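Local coordinates for cerato-platanin-like protein (Moniliophthora perniciosa, PDB 3SUK) that is a secreted member of the cerato-platanin family with a double-psi beta-barrel fold, whose molecular function is not established, at residues Ile67-Leu80 against Ala96-Leu108. Numbering follows the deposited sequence. Where two conformers were deposited one is given.
Sequences ISFTFQGVTRSINL and AMDELTNGNAVAL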
ATOM      1  N   ILE A  67      -4.368  -8.020   1.447  1.00  6.87           N
ATOM      2  CA  ILE A  67      -5.366  -7.532   0.491  1.00  7.70           C
ATOM      3  C   ILE A  67      -5.653  -8.659  -0.484  1.00  7.80           C
ATOM      4  O   ILE A  67      -4.775  -9.219  -1.025  1.00  8.77           O
ATOM      5  CB  ILE A  67      -4.872  -6.274  -0.266  1.00  6.45           C
ATOM      6  CG1 ILE A  67      -4.514  -5.129   0.716  1.00  9.23           C
ATOM      7  CG2 ILE A  67      -5.944  -5.759  -1.226  1.00  9.23           C
ATOM      8  CD1 ILE A  67      -3.878  -3.987   0.097  1.00  8.16           C
ATOM      9  N   SER A  68      -6.933  -8.955  -0.673  1.00  9.02           N
ATOM     10  CA  SER A  68      -7.440 -10.052  -1.495  0.50  8.85           C
ATOM     11  C   SER A  68      -8.413  -9.582  -2.572  1.00  9.04           C
ATOM     12  O   SER A  68      -9.163  -8.684  -2.374  1.00  9.93           O
ATOM     13  CB  SER A  68      -8.195 -11.054  -0.629  0.50 10.38           C
ATOM     14  OG  SER A  68      -7.327 -11.553   0.334  0.50  9.47           O
ATOM     15  N   PHE A  69      -8.306 -10.185  -3.742  1.00  7.79           N
ATOM     16  CA  PHE A  69      -9.189  -9.906  -4.881  1.00  8.19           C
ATOM     17  C   PHE A  69      -9.399 -11.172  -5.689  1.00  7.47           C
ATOM     18  O   PHE A  69      -8.466 -11.824  -6.018  1.00  9.01           O
ATOM     19  CB  PHE A  69      -8.606  -8.803  -5.758  1.00  9.12           C
ATOM     20  CG  PHE A  69      -9.522  -8.315  -6.855  1.00  8.44           C
ATOM     21  CD1 PHE A  69     -10.728  -7.712  -6.595  1.00 10.22           C
ATOM     22  CD2 PHE A  69      -9.106  -8.389  -8.150  1.00  8.24           C
ATOM     23  CE1 PHE A  69     -11.529  -7.271  -7.630  1.00  9.89           C
ATOM     24  CE2 PHE A  69      -9.894  -7.906  -9.157  1.00 10.85           C
ATOM     25  CZ  PHE A  69     -11.097  -7.372  -8.880  1.00 10.46           C
ATOM     26  N   THR A  70     -10.655 -11.404  -6.059  1.00 10.11           N
ATOM     27  CA  THR A  70     -11.033 -12.531  -6.904  1.00  9.77           C
ATOM     28  C   THR A  70     -11.302 -12.036  -8.322  1.00 10.92           C
ATOM     29  O   THR A  70     -12.084 -11.179  -8.514  1.00 13.02           O
ATOM     30  CB  THR A  70     -12.283 -13.233  -6.343  1.00 10.49           C
ATOM     31  OG1 THR A  70     -12.024 -13.627  -4.999  1.00 12.01           O
ATOM     32  CG2 THR A  70     -12.594 -14.452  -7.211  1.00 14.36           C
ATOM     33  N   PHE A  71     -10.537 -12.549  -9.260  1.00 10.04           N
ATOM     34  CA  PHE A  71     -10.642 -12.179 -10.667  1.00 10.91           C
ATOM     35  C   PHE A  71     -10.484 -13.420 -11.587  1.00 10.11           C
ATOM     36  O   PHE A  71      -9.596 -14.182 -11.435  1.00 10.51           O
ATOM     37  CB  PHE A  71      -9.591 -11.102 -10.988  1.00 12.30           C
ATOM     38  CG  PHE A  71      -9.670 -10.567 -12.392  1.00 11.49           C
ATOM     39  CD1 PHE A  71     -10.688  -9.761 -12.802  1.00 13.66           C
ATOM     40  CD2 PHE A  71      -8.680 -10.856 -13.253  1.00 17.79           C
ATOM     41  CE1 PHE A  71     -10.681  -9.255 -14.109  1.00 14.10           C
ATOM     42  CE2 PHE A  71      -8.685 -10.378 -14.529  1.00 20.21           C
ATOM     43  CZ  PHE A  71      -9.688  -9.570 -14.932  1.00 18.52           C
ATOM     44  N   GLN A  72     -11.394 -13.571 -12.523  1.00 12.33           N
ATOM     45  CA  GLN A  72     -11.356 -14.715 -13.436  1.00 13.13           C
ATOM     46  C   GLN A  72     -11.292 -16.059 -12.664  1.00 12.53           C
ATOM     47  O   GLN A  72     -10.588 -16.917 -13.050  1.00 13.56           O
ATOM     48  CB  GLN A  72     -10.260 -14.601 -14.541  1.00 14.56           C
ATOM     49  CG  GLN A  72     -10.492 -13.455 -15.586  1.00 16.43           C
ATOM     50  CD  GLN A  72      -9.278 -13.102 -16.424  1.00 20.93           C
ATOM     51  OE1 GLN A  72      -8.189 -13.604 -16.232  1.00 21.05           O
ATOM     52  NE2 GLN A  72      -9.471 -12.186 -17.330  1.00 18.74           N
ATOM     53  N   GLY A  73     -12.011 -16.153 -11.554  1.00 11.07           N
ATOM     54  CA  GLY A  73     -12.142 -17.379 -10.789  1.00 10.97           C
ATOM     55  C   GLY A  73     -10.977 -17.769  -9.898  1.00 12.34           C
ATOM     56  O   GLY A  73     -10.928 -18.848  -9.449  1.00 11.59           O
ATOM     57  N   VAL A  74     -10.053 -16.848  -9.671  1.00 10.78           N
ATOM     58  CA  VAL A  74      -8.869 -17.073  -8.847  1.00  9.78           C
ATOM     59  C   VAL A  74      -8.798 -15.946  -7.816  1.00  8.89           C
ATOM     60  O   VAL A  74      -8.888 -14.803  -8.172  1.00  9.84           O
ATOM     61  CB  VAL A  74      -7.562 -17.056  -9.708  1.00  9.47           C
ATOM     62  CG1 VAL A  74      -6.343 -17.350  -8.848  1.00 10.63           C
ATOM     63  CG2 VAL A  74      -7.657 -18.121 -10.751  1.00 11.03           C
ATOM     64  N   THR A  75      -8.636 -16.290  -6.557  1.00  8.76           N
ATOM     65  CA  THR A  75      -8.432 -15.323  -5.504  1.00 10.77           C
ATOM     66  C   THR A  75      -6.939 -15.167  -5.259  1.00 10.23           C
ATOM     67  O   THR A  75      -6.237 -16.097  -5.056  1.00 11.40           O
ATOM     68  CB  THR A  75      -9.159 -15.737  -4.203  1.00 11.05           C
ATOM     69  OG1 THR A  75     -10.553 -15.854  -4.467  1.00 11.40           O
ATOM     70  CG2 THR A  75      -8.960 -14.719  -3.087  1.00 12.79           C
ATOM     71  N   ARG A  76      -6.521 -13.920  -5.300  1.00  8.72           N
ATOM     72  CA  ARG A  76      -5.123 -13.521  -5.175  1.00  9.80           C
ATOM     73  C   ARG A  76      -5.000 -12.546  -4.005  1.00  9.00           C
ATOM     74  O   ARG A  76      -5.786 -11.684  -3.853  1.00  8.59           O
ATOM     75  CB  ARG A  76      -4.627 -12.896  -6.495  1.00 10.81           C
ATOM     76  CG  ARG A  76      -4.822 -13.815  -7.682  1.00 11.60           C
ATOM     77  CD  ARG A  76      -4.261 -13.224  -8.995  1.00 10.99           C
ATOM     78  NE  ARG A  76      -4.385 -14.155 -10.114  1.00 11.37           N
ATOM     79  CZ  ARG A  76      -5.485 -14.345 -10.813  1.00  9.70           C
ATOM     80  NH1 ARG A  76      -6.589 -13.667 -10.574  1.00 10.21           N
ATOM     81  NH2 ARG A  76      -5.448 -15.221 -11.756  1.00 11.43           N
ATOM     82  N   SER A  77      -3.952 -12.720  -3.225  1.00  8.39           N
ATOM     83  CA  SER A  77      -3.696 -11.918  -2.036  0.50  8.39           C
ATOM     84  C   SER A  77      -2.215 -11.520  -1.973  1.00  8.03           C
ATOM     85  O   SER A  77      -1.370 -12.298  -2.264  1.00  8.65           O
ATOM     86  CB  SER A  77      -4.021 -12.617  -0.713  0.50  8.94           C
ATOM     87  OG  SER A  77      -5.337 -13.145  -0.634  0.50 11.66           O
ATOM     88  N   ILE A  78      -1.986 -10.306  -1.495  1.00  7.96           N
ATOM     89  CA  ILE A  78      -0.670  -9.768  -1.207  1.00  7.85           C
ATOM     90  C   ILE A  78      -0.688  -9.107   0.159  1.00  7.76           C
ATOM     91  O   ILE A  78      -1.720  -8.734   0.646  1.00  7.80           O
ATOM     92  CB  ILE A  78      -0.188  -8.727  -2.266  1.00  9.20           C
ATOM     93  CG1 ILE A  78      -1.136  -7.518  -2.280  1.00  8.35           C
ATOM     94  CG2 ILE A  78      -0.066  -9.364  -3.627  1.00 11.07           C
ATOM     95  CD1 ILE A  78      -0.635  -6.341  -3.136  1.00  9.96           C
ATOM     96  N   ASN A  79       0.492  -9.015   0.732  1.00  7.84           N
ATOM     97  CA  ASN A  79       0.728  -8.222   1.901  1.00  8.01           C
ATOM     98  C   ASN A  79       1.391  -6.889   1.536  1.00  8.71           C
ATOM     99  O   ASN A  79       2.293  -6.833   0.768  1.00 10.94           O
ATOM    100  CB  ASN A  79       1.604  -8.988   2.895  1.00  8.84           C
ATOM    101  CG  ASN A  79       0.977 -10.315   3.350  1.00 10.87           C
ATOM    102  OD1 ASN A  79      -0.192 -10.468   3.430  1.00 11.82           O
ATOM    103  ND2 ASN A  79       1.813 -11.267   3.555  1.00 14.89           N
ATOM    104  N   LEU A  80       0.844  -5.823   2.082  1.00  7.06           N
ATOM    105  CA  LEU A  80       1.146  -4.484   1.635  1.00  7.58           C
ATOM    106  C   LEU A  80       1.325  -3.539   2.807  1.00  7.12           C
ATOM    107  O   LEU A  80       0.593  -3.590   3.737  1.00  7.49           O
ATOM    108  CB  LEU A  80       0.010  -3.997   0.717  1.00  7.31           C
ATOM    109  CG  LEU A  80       0.238  -2.577   0.150  1.00  6.66           C
ATOM    110  CD1 LEU A  80      -0.093  -2.527  -1.348  1.00  8.61           C
ATOM    111  CD2 LEU A  80      -0.646  -1.541   0.888  1.00  8.51           C
ATOM    112  N   ALA A  96       1.830  -3.646  -7.696  1.00  9.28           N
ATOM    113  CA  ALA A  96       1.051  -4.333  -6.701  1.00  9.50           C
ATOM    114  C   ALA A  96      -0.352  -4.654  -7.168  1.00  9.77           C
ATOM    115  O   ALA A  96      -0.810  -5.728  -6.948  1.00 10.78           O
ATOM    116  CB  ALA A  96       1.001  -3.545  -5.417  1.00 10.84           C
ATOM    117  N   MET A  97      -1.033  -3.709  -7.785  1.00  8.61           N
ATOM    118  CA  MET A  97      -2.346  -3.942  -8.344  1.00  9.49           C
ATOM    119  C   MET A  97      -2.259  -4.974  -9.465  1.00 11.33           C
ATOM    120  O   MET A  97      -3.139  -5.768  -9.609  1.00 10.35           O
ATOM    121  CB  MET A  97      -3.019  -2.658  -8.808  1.00  8.09           C
ATOM    122  CG  MET A  97      -4.442  -2.869  -9.178  1.00  9.44           C
ATOM    123  SD  MET A  97      -5.269  -1.302  -9.560  1.00 10.88           S
ATOM    124  CE  MET A  97      -6.935  -1.838  -9.922  1.00 11.80           C
ATOM    125  N   ASP A  98      -1.192  -4.931 -10.250  1.00 10.79           N
ATOM    126  CA  ASP A  98      -1.057  -5.943 -11.278  1.00 12.31           C
ATOM    127  C   ASP A  98      -0.918  -7.353 -10.684  1.00 10.77           C
ATOM    128  O   ASP A  98      -1.496  -8.268 -11.184  1.00 11.26           O
ATOM    129  CB  ASP A  98       0.099  -5.603 -12.222  1.00 12.54           C
ATOM    130  CG  ASP A  98      -0.307  -4.654 -13.339  1.00 10.94           C
ATOM    131  OD1 ASP A  98      -1.385  -4.788 -13.868  1.00 12.43           O
ATOM    132  OD2 ASP A  98       0.509  -3.771 -13.659  1.00 13.32           O
ATOM    133  N   GLU A  99      -0.181  -7.487  -9.615  1.00 10.82           N
ATOM    134  CA  GLU A  99      -0.031  -8.786  -8.962  1.00 11.26           C
ATOM    135  C   GLU A  99      -1.383  -9.274  -8.402  1.00 13.48           C
ATOM    136  O   GLU A  99      -1.727 -10.418  -8.510  1.00 13.65           O
ATOM    137  CB  GLU A  99       1.036  -8.721  -7.887  1.00 12.30           C
ATOM    138  CG  GLU A  99       2.440  -8.635  -8.431  1.00 15.65           C
ATOM    139  CD  GLU A  99       3.435  -8.420  -7.321  1.00 18.36           C
ATOM    140  OE1 GLU A  99       3.500  -9.297  -6.455  1.00 17.21           O
ATOM    141  OE2 GLU A  99       4.189  -7.420  -7.367  1.00 22.29           O
ATOM    142  N   LEU A 100      -2.152  -8.357  -7.855  1.00 12.15           N
ATOM    143  CA  LEU A 100      -3.448  -8.615  -7.278  1.00 11.39           C
ATOM    144  C   LEU A 100      -4.437  -9.067  -8.296  1.00 12.07           C
ATOM    145  O   LEU A 100      -5.370  -9.712  -7.960  1.00 13.72           O
ATOM    146  CB  LEU A 100      -3.944  -7.376  -6.552  1.00 12.98           C
ATOM    147  CG  LEU A 100      -5.029  -7.513  -5.528  1.00 16.24           C
ATOM    148  CD1 LEU A 100      -4.658  -8.520  -4.425  1.00 11.51           C
ATOM    149  CD2 LEU A 100      -5.251  -6.184  -4.898  1.00 16.16           C
ATOM    150  N   THR A 101      -4.260  -8.649  -9.544  1.00 12.36           N
ATOM    151  CA  THR A 101      -5.241  -8.816 -10.595  1.00 12.21           C
ATOM    152  C   THR A 101      -4.743  -9.630 -11.815  1.00 10.02           C
ATOM    153  O   THR A 101      -5.391  -9.630 -12.792  1.00 12.62           O
ATOM    154  CB  THR A 101      -5.751  -7.441 -11.131  1.00 12.10           C
ATOM    155  OG1 THR A 101      -4.650  -6.723 -11.693  1.00 11.92           O
ATOM    156  CG2 THR A 101      -6.362  -6.612 -10.074  1.00 12.92           C
ATOM    157  N   ASN A 102      -3.635 -10.340 -11.671  1.00 11.63           N
ATOM    158  CA  ASN A 102      -2.994 -11.081 -12.749  1.00 11.77           C
ATOM    159  C   ASN A 102      -2.664 -10.197 -13.950  1.00 14.42           C
ATOM    160  O   ASN A 102      -2.841 -10.588 -15.032  1.00 17.34           O
ATOM    161  CB  ASN A 102      -3.833 -12.318 -13.183  1.00 12.93           C
ATOM    162  CG  ASN A 102      -3.054 -13.299 -14.028  1.00 14.28           C
ATOM    163  OD1 ASN A 102      -1.935 -13.616 -13.751  1.00 17.41           O
ATOM    164  ND2 ASN A 102      -3.702 -13.816 -15.025  1.00 17.99           N
ATOM    165  N   GLY A 103      -2.169  -8.988 -13.675  1.00 12.40           N
ATOM    166  CA  GLY A 103      -1.769  -8.087 -14.740  1.00 12.24           C
ATOM    167  C   GLY A 103      -2.845  -7.279 -15.395  1.00 11.42           C
ATOM    168  O   GLY A 103      -2.734  -7.013 -16.573  1.00 14.85           O
ATOM    169  N   ASN A 104      -3.895  -6.930 -14.654  1.00 11.97           N
ATOM    170  CA  ASN A 104      -5.024  -6.186 -15.134  1.00 11.05           C
ATOM    171  C   ASN A 104      -5.273  -4.820 -14.473  1.00 11.68           C
ATOM    172  O   ASN A 104      -6.348  -4.324 -14.455  1.00 12.08           O
ATOM    173  CB  ASN A 104      -6.273  -7.080 -15.086  1.00 12.30           C
ATOM    174  CG  ASN A 104      -6.237  -8.177 -16.136  1.00 16.84           C
ATOM    175  OD1 ASN A 104      -6.633  -7.966 -17.262  1.00 17.01           O
ATOM    176  ND2 ASN A 104      -5.793  -9.325 -15.739  1.00 17.08           N
ATOM    177  N   ALA A 105      -4.210  -4.246 -13.909  1.00 10.92           N
ATOM    178  CA  ALA A 105      -4.365  -3.010 -13.155  1.00 11.23           C
ATOM    179  C   ALA A 105      -4.859  -1.841 -13.968  1.00 11.97           C
ATOM    180  O   ALA A 105      -5.793  -1.197 -13.621  1.00 11.77           O
ATOM    181  CB  ALA A 105      -3.025  -2.640 -12.514  1.00 11.68           C
ATOM    182  N   VAL A 106      -4.187  -1.609 -15.098  1.00 10.18           N
ATOM    183  CA  VAL A 106      -4.600  -0.549 -16.000  1.00 12.98           C
ATOM    184  C   VAL A 106      -5.966  -0.821 -16.627  1.00 11.34           C
ATOM    185  O   VAL A 106      -6.789   0.024 -16.702  1.00 12.61           O
ATOM    186  CB  VAL A 106      -3.532  -0.293 -17.073  1.00 12.47           C
ATOM    187  CG1 VAL A 106      -4.001   0.785 -18.000  1.00 15.95           C
ATOM    188  CG2 VAL A 106      -2.195   0.111 -16.430  1.00 13.96           C
ATOM    189  N   ALA A 107      -6.174  -2.074 -16.999  1.00 10.83           N
ATOM    190  CA  ALA A 107      -7.440  -2.482 -17.617  1.00 13.15           C
ATOM    191  C   ALA A 107      -8.636  -2.291 -16.669  1.00 14.13           C
ATOM    192  O   ALA A 107      -9.700  -1.935 -17.088  1.00 15.50           O
ATOM    193  CB  ALA A 107      -7.360  -3.886 -18.073  1.00 15.54           C
ATOM    194  N   LEU A 108      -8.445  -2.628 -15.405  1.00 13.10           N
ATOM    195  CA  LEU A 108      -9.487  -2.395 -14.390  1.00 13.75           C
ATOM    196  C   LEU A 108      -9.662  -0.969 -13.824  1.00 14.80           C
ATOM    197  O   LEU A 108     -10.702  -0.469 -13.654  1.00 15.44           O
ATOM    198  CB  LEU A 108      -9.338  -3.434 -13.292  1.00 15.93           C
ATOM    199  CG  LEU A 108      -9.644  -4.833 -13.809  1.00 16.49           C
ATOM    200  CD1 LEU A 108      -9.191  -5.830 -12.789  1.00 19.46           C
ATOM    201  CD2 LEU A 108     -11.131  -5.017 -14.123  1.00 20.26           C
TER
HETATM  202  O   HOH W   1      -7.292 -11.759  -8.566  1.00 11.56           O
HETATM  203  O   HOH W   2      -5.579 -12.257 -16.821  1.00 18.53           O
HETATM  204  O   HOH W   3      -7.387 -10.166 -18.658  1.00 26.77           O
HETATM  205  O   HOH W   4      -1.760 -14.564 -10.904  1.00 14.29           O
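The guanidinium of Arg-76 is sandwiched. Asn-102 CB sits over the centre of one face, 3.5 Å from Arg-76 CZ, with the Asn-102 amide stacked nearly parallel, the planes 5° apart. Val-74 CB covers the opposite face, nearer the rim. At the edge, Arg-76 NH1 donates to Phe-71 O (3.2 Å) and to a water that also lies within bonding distance of Phe-69 O and Leu-100 O. A second water links Arg-76 NE to Asn-102 OD1. Replacing Arg-76 by alanine takes the guanidinium away and is likely to leave Asn-102 without its stacking partner and Phe-71 O without its side-chain donor.

The Phe-71 ring has Leu-108 CD1 over one face and Gln-72 CG, toward the rim, on the other. Asn-104 ND2 approaches obliquely, 3.3 Å from Phe-71 CE2, with ring and amide planes 52° apart. A near-straight bond from Asn-104 ND2 to Thr-101 O (3.0 Å) holds this amide. At the Phe-69 ring, Leu-100 O lies by the edge, in plane, and Thr-101 CG2 comes obliquely to CD2.

Leu-100 has its CG anti to the backbone N (chi1 -161°). This lays CD1 against the hairpin face, where it touches carbonyl oxygens of both strands, 3.4 Å from Arg-76 O. Ile-78 CD1 packs on Ala-96 CB at 4.0 Å.

A Schellman motif at Asn-102 closes the helix beside Arg-76, near the type I' turn from Phe-71 to Val-74. Within the family's double-psi beta-barrel, this beta-hairpin (64-71 and 74-83) lies over helix 94-101, and Leu-108, ending short helix 105-108, reaches both rings. Strand 110-118 extends the apolar layer through Val-113 and Ile-111.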